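Local coordinates for probable disease resistance protein At5g66900 (Arabidopsis thaliana, PDB 7L7W), which acts in plant immunity as a "helper" receptor forming a calcium-permeable, nonselective cation channel, and is represented here by its N-terminal four-helix-bundle domain, at residues A[77-89]-A[100-112]. The protein carries 2 engineered substitutions. Residues are numbered along the deposited sequence; the frame is centred on the assembly and turned at random.
With NI (nickel (II) ion), chain B.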
# COMPACT_ATOMS: atom_id res chain seq x y z
N ASP A 77 3.81 -30.27 -2.80
CA ASP A 77 2.83 -29.27 -3.24
C ASP A 77 2.82 -28.04 -2.34
O ASP A 77 2.55 -26.92 -2.82
CB ASP A 77 1.45 -29.91 -3.30
CG ASP A 77 1.31 -30.89 -4.48
OD1 ASP A 77 0.23 -31.52 -4.61
OD2 ASP A 77 2.29 -31.05 -5.25
N THR A 78 3.12 -28.21 -1.05
CA THR A 78 3.16 -27.05 -0.16
C THR A 78 4.41 -26.21 -0.41
O THR A 78 4.34 -24.97 -0.49
CB THR A 78 3.07 -27.48 1.30
OG1 THR A 78 3.90 -28.62 1.49
CG2 THR A 78 1.66 -27.96 1.59
N ILE A 79 5.57 -26.88 -0.59
CA ILE A 79 6.78 -26.13 -0.92
C ILE A 79 6.62 -25.44 -2.27
O ILE A 79 7.13 -24.33 -2.48
CB ILE A 79 7.99 -27.07 -0.90
CG1 ILE A 79 8.23 -27.60 0.51
CG2 ILE A 79 9.24 -26.36 -1.37
CD1 ILE A 79 9.25 -28.76 0.60
N GLU A 80 5.85 -26.04 -3.20
CA GLU A 80 5.65 -25.40 -4.49
C GLU A 80 4.68 -24.23 -4.41
O GLU A 80 4.82 -23.27 -5.17
CB GLU A 80 5.19 -26.42 -5.52
CG GLU A 80 6.36 -27.04 -6.27
CD GLU A 80 7.17 -26.01 -7.05
OE1 GLU A 80 8.10 -25.42 -6.45
OE2 GLU A 80 6.89 -25.81 -8.26
N ARG A 81 3.70 -24.28 -3.50
CA ARG A 81 2.89 -23.08 -3.28
C ARG A 81 3.74 -21.95 -2.71
O ARG A 81 3.61 -20.79 -3.13
CB ARG A 81 1.72 -23.40 -2.36
CG ARG A 81 0.67 -24.27 -3.05
CD ARG A 81 -0.12 -25.09 -2.06
NE ARG A 81 -0.64 -24.26 -0.99
CZ ARG A 81 -0.93 -24.70 0.23
NH1 ARG A 81 -0.75 -25.98 0.54
NH2 ARG A 81 -1.40 -23.84 1.14
N ALA A 82 4.64 -22.26 -1.76
CA ALA A 82 5.54 -21.21 -1.29
C ALA A 82 6.38 -20.66 -2.44
O ALA A 82 6.56 -19.44 -2.56
CB ALA A 82 6.44 -21.72 -0.17
N ASP A 83 6.87 -21.54 -3.31
CA ASP A 83 7.71 -21.09 -4.43
C ASP A 83 6.94 -20.14 -5.34
O ASP A 83 7.41 -19.04 -5.66
CB ASP A 83 8.22 -22.32 -5.20
CG ASP A 83 9.38 -22.00 -6.13
OD1 ASP A 83 9.80 -20.84 -6.21
OD2 ASP A 83 9.89 -22.94 -6.79
N VAL A 84 5.74 -20.54 -5.75
CA VAL A 84 4.94 -19.72 -6.66
C VAL A 84 4.62 -18.38 -6.02
O VAL A 84 4.72 -17.32 -6.67
CB VAL A 84 3.67 -20.49 -7.05
CG1 VAL A 84 2.64 -19.54 -7.61
CG2 VAL A 84 4.01 -21.58 -8.06
N ALA A 85 4.22 -18.39 -4.74
CA ALA A 85 3.87 -17.15 -4.06
C ALA A 85 5.06 -16.21 -3.98
O ALA A 85 4.94 -15.00 -4.24
CB ALA A 85 3.32 -17.47 -2.67
N VAL A 86 6.23 -16.75 -3.64
CA VAL A 86 7.43 -15.92 -3.54
C VAL A 86 7.78 -15.33 -4.89
O VAL A 86 8.17 -14.16 -4.99
CB VAL A 86 8.59 -16.74 -2.96
CG1 VAL A 86 9.92 -16.14 -3.38
CG2 VAL A 86 8.49 -16.80 -1.45
N ARG A 87 7.65 -16.12 -5.96
CA ARG A 87 8.06 -15.58 -7.25
C ARG A 87 7.07 -14.55 -7.77
O ARG A 87 7.46 -13.71 -8.58
CB ARG A 87 8.26 -16.71 -8.25
CG ARG A 87 9.13 -17.81 -7.68
CD ARG A 87 10.04 -18.43 -8.69
NE ARG A 87 11.37 -17.83 -8.68
CZ ARG A 87 12.48 -18.48 -8.33
NH1 ARG A 87 13.65 -17.85 -8.35
NH2 ARG A 87 12.42 -19.74 -7.97
N LYS A 88 5.82 -14.57 -7.29
CA LYS A 88 4.87 -13.57 -7.77
C LYS A 88 4.83 -12.32 -6.88
O LYS A 88 4.23 -11.32 -7.27
CB LYS A 88 3.46 -14.15 -7.84
CG LYS A 88 2.82 -14.30 -6.46
CD LYS A 88 1.28 -14.34 -6.45
CE LYS A 88 0.69 -15.29 -7.47
NZ LYS A 88 -0.45 -15.97 -6.80
N PHE A 89 5.44 -12.36 -5.69
CA PHE A 89 5.35 -11.20 -4.79
C PHE A 89 5.68 -9.85 -5.42
O PHE A 89 4.93 -8.89 -5.16
CB PHE A 89 6.25 -11.38 -3.56
CG PHE A 89 6.15 -10.25 -2.59
CD1 PHE A 89 4.93 -9.95 -1.99
CD2 PHE A 89 7.25 -9.46 -2.30
CE1 PHE A 89 4.82 -8.90 -1.09
CE2 PHE A 89 7.15 -8.40 -1.40
CZ PHE A 89 5.93 -8.11 -0.80
N TYR A 100 -3.01 -11.49 -0.26
CA TYR A 100 -1.79 -12.26 -0.38
C TYR A 100 -1.31 -12.69 0.99
O TYR A 100 -0.90 -13.84 1.19
CB TYR A 100 -0.74 -11.42 -1.10
CG TYR A 100 0.62 -12.05 -1.26
CD1 TYR A 100 0.89 -12.88 -2.34
CD2 TYR A 100 1.65 -11.75 -0.37
CE1 TYR A 100 2.16 -13.43 -2.50
CE2 TYR A 100 2.91 -12.29 -0.53
CZ TYR A 100 3.16 -13.12 -1.59
OH TYR A 100 4.43 -13.66 -1.74
N THR A 101 -1.47 -11.81 1.99
CA THR A 101 -0.96 -12.19 3.30
C THR A 101 -1.70 -13.42 3.82
O THR A 101 -1.06 -14.37 4.29
CB THR A 101 -1.05 -11.02 4.26
OG1 THR A 101 -0.26 -9.95 3.74
CG2 THR A 101 -0.48 -11.41 5.61
N ARG A 102 -3.03 -13.46 3.63
CA ARG A 102 -3.79 -14.62 4.07
C ARG A 102 -3.25 -15.88 3.40
O ARG A 102 -2.96 -16.88 4.08
CB ARG A 102 -5.29 -14.44 3.77
CG ARG A 102 -5.98 -13.35 4.60
CD ARG A 102 -5.33 -13.15 5.98
NE ARG A 102 -5.64 -11.85 6.59
CZ ARG A 102 -4.82 -10.80 6.57
NH1 ARG A 102 -3.64 -10.90 5.99
NH2 ARG A 102 -5.18 -9.65 7.14
N LYS A 103 -3.03 -15.82 2.08
CA LYS A 103 -2.45 -16.95 1.36
C LYS A 103 -1.11 -17.36 1.98
O LYS A 103 -0.91 -18.53 2.33
CB LYS A 103 -2.31 -16.54 -0.11
CG LYS A 103 -1.85 -17.56 -1.11
CD LYS A 103 -1.90 -16.95 -2.54
CE LYS A 103 -3.13 -16.02 -2.72
NZ LYS A 103 -3.71 -15.97 -4.11
N ILE A 104 -0.22 -16.39 2.21
CA ILE A 104 1.08 -16.71 2.79
C ILE A 104 0.90 -17.36 4.15
O ILE A 104 1.55 -18.37 4.46
CB ILE A 104 1.96 -15.44 2.88
CG1 ILE A 104 2.33 -14.99 1.48
CG2 ILE A 104 3.23 -15.74 3.62
CD1 ILE A 104 2.78 -16.12 0.61
N GLU A 105 -0.03 -16.83 4.95
CA GLU A 105 -0.25 -17.39 6.27
C GLU A 105 -0.69 -18.85 6.17
O GLU A 105 -0.19 -19.71 6.91
CB GLU A 105 -1.28 -16.56 7.04
CG GLU A 105 -0.68 -15.29 7.64
CD GLU A 105 -1.74 -14.33 8.19
OE1 GLU A 105 -2.94 -14.53 7.88
OE2 GLU A 105 -1.36 -13.38 8.93
N ARG A 106 -1.56 -19.17 5.21
CA ARG A 106 -2.00 -20.55 5.20
C ARG A 106 -0.88 -21.47 4.75
O ARG A 106 -0.74 -22.57 5.29
CB ARG A 106 -3.26 -20.75 4.37
CG ARG A 106 -4.02 -21.82 5.09
CD ARG A 106 -5.46 -22.00 4.75
NE ARG A 106 -5.86 -23.30 5.28
CZ ARG A 106 -5.42 -24.48 4.81
NH1 ARG A 106 -4.58 -24.53 3.78
NH2 ARG A 106 -5.83 -25.60 5.38
N ILE A 107 -0.03 -21.01 3.82
CA ILE A 107 1.14 -21.82 3.48
C ILE A 107 1.93 -22.09 4.74
O ILE A 107 2.22 -23.25 5.08
CB ILE A 107 2.00 -21.12 2.41
CG1 ILE A 107 1.19 -20.96 1.11
CG2 ILE A 107 3.29 -21.90 2.19
CD1 ILE A 107 1.97 -20.31 -0.01
N ASN A 108 2.19 -21.03 5.50
CA ASN A 108 2.88 -21.13 6.78
C ASN A 108 2.24 -22.21 7.65
O ASN A 108 2.91 -23.15 8.09
CB ASN A 108 2.84 -19.76 7.47
CG ASN A 108 3.74 -19.67 8.66
OD1 ASN A 108 4.86 -19.17 8.55
ND2 ASN A 108 3.26 -20.10 9.82
N LYS A 109 0.91 -22.12 7.85
CA LYS A 109 0.29 -23.07 8.77
C LYS A 109 0.51 -24.49 8.28
O LYS A 109 0.92 -25.36 9.06
CB LYS A 109 -1.21 -22.76 8.97
CG LYS A 109 -1.94 -23.80 9.87
CD LYS A 109 -0.99 -24.33 11.00
CE LYS A 109 -1.53 -25.48 11.85
NZ LYS A 109 -0.38 -26.16 12.52
N ASP A 110 0.34 -24.71 6.98
CA ASP A 110 0.48 -26.06 6.44
C ASP A 110 1.87 -26.60 6.73
O ASP A 110 2.02 -27.71 7.27
CB ASP A 110 0.16 -26.05 4.95
CG ASP A 110 -1.32 -25.76 4.66
OD1 ASP A 110 -2.09 -25.60 5.63
OD2 ASP A 110 -1.70 -25.67 3.47
N MET A 111 2.90 -25.77 6.47
CA MET A 111 4.26 -26.23 6.69
C MET A 111 4.44 -26.64 8.14
O MET A 111 4.96 -27.73 8.43
CB MET A 111 5.26 -25.14 6.30
CG MET A 111 5.56 -25.11 4.82
SD MET A 111 6.57 -23.70 4.33
CE MET A 111 6.90 -24.11 2.61
N LEU A 112 3.92 -25.83 9.06
CA LEU A 112 4.09 -26.15 10.47
C LEU A 112 3.44 -27.49 10.81
O LEU A 112 4.05 -28.33 11.48
CB LEU A 112 3.52 -25.03 11.34
CG LEU A 112 4.43 -23.80 11.38
CD1 LEU A 112 3.94 -22.80 12.41
CD2 LEU A 112 5.88 -24.18 11.65
NI NI B . 8.72 -24.02 -8.10
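Ile107 is the knob of this antiparallel helix pair, seated in the hole framed by Thr78, Arg81, Ala82 and Ala85. Its CD1 reaches the backbone, 3.6 Å from Arg81 O, while CG2 rests against Ala82 CB. The small alanines make the hollows: Ala85 CB receives Ile104 CD1 at 3.6 Å, and Ala82 CB meets Met111 CE at 3.7 Å, the methionine chain stretched out beyond CG to get there. The axes of the two short segments come within 9.9 Å, their N-to-C directions 152° apart.

Polar groups flank this apolar seam. Arg81, bent at chi3 (51°), grips Asp110 end-on, NH1 and NH2 both donating to OD2, at 3.0 Å from NH2. OD2 lies in the guanidinium plane, yet the carboxylate is turned 67° from it; Arg106 NH1 pairs with the same oxygen from its own helix, which probably eases the closeness of the two arginines. Toward the other end, Tyr100 OH donates to Ala85 O at 2.9 Å from well above the carbonyl plane, and Phe89 CD1 packs obliquely on Tyr100 CE2.

Facing away from helix 97-114, on the side that meets helix 20-32, Glu80 and Asp83 bind a nickel ion. Within the RPW8-type bundle, helix 20-32 packs on Ile79 and Val86, helix 38-60 on Tyr100 and Met111, and Phe37 stacks on Phe89, which also meets Tyr95 of the second subunit.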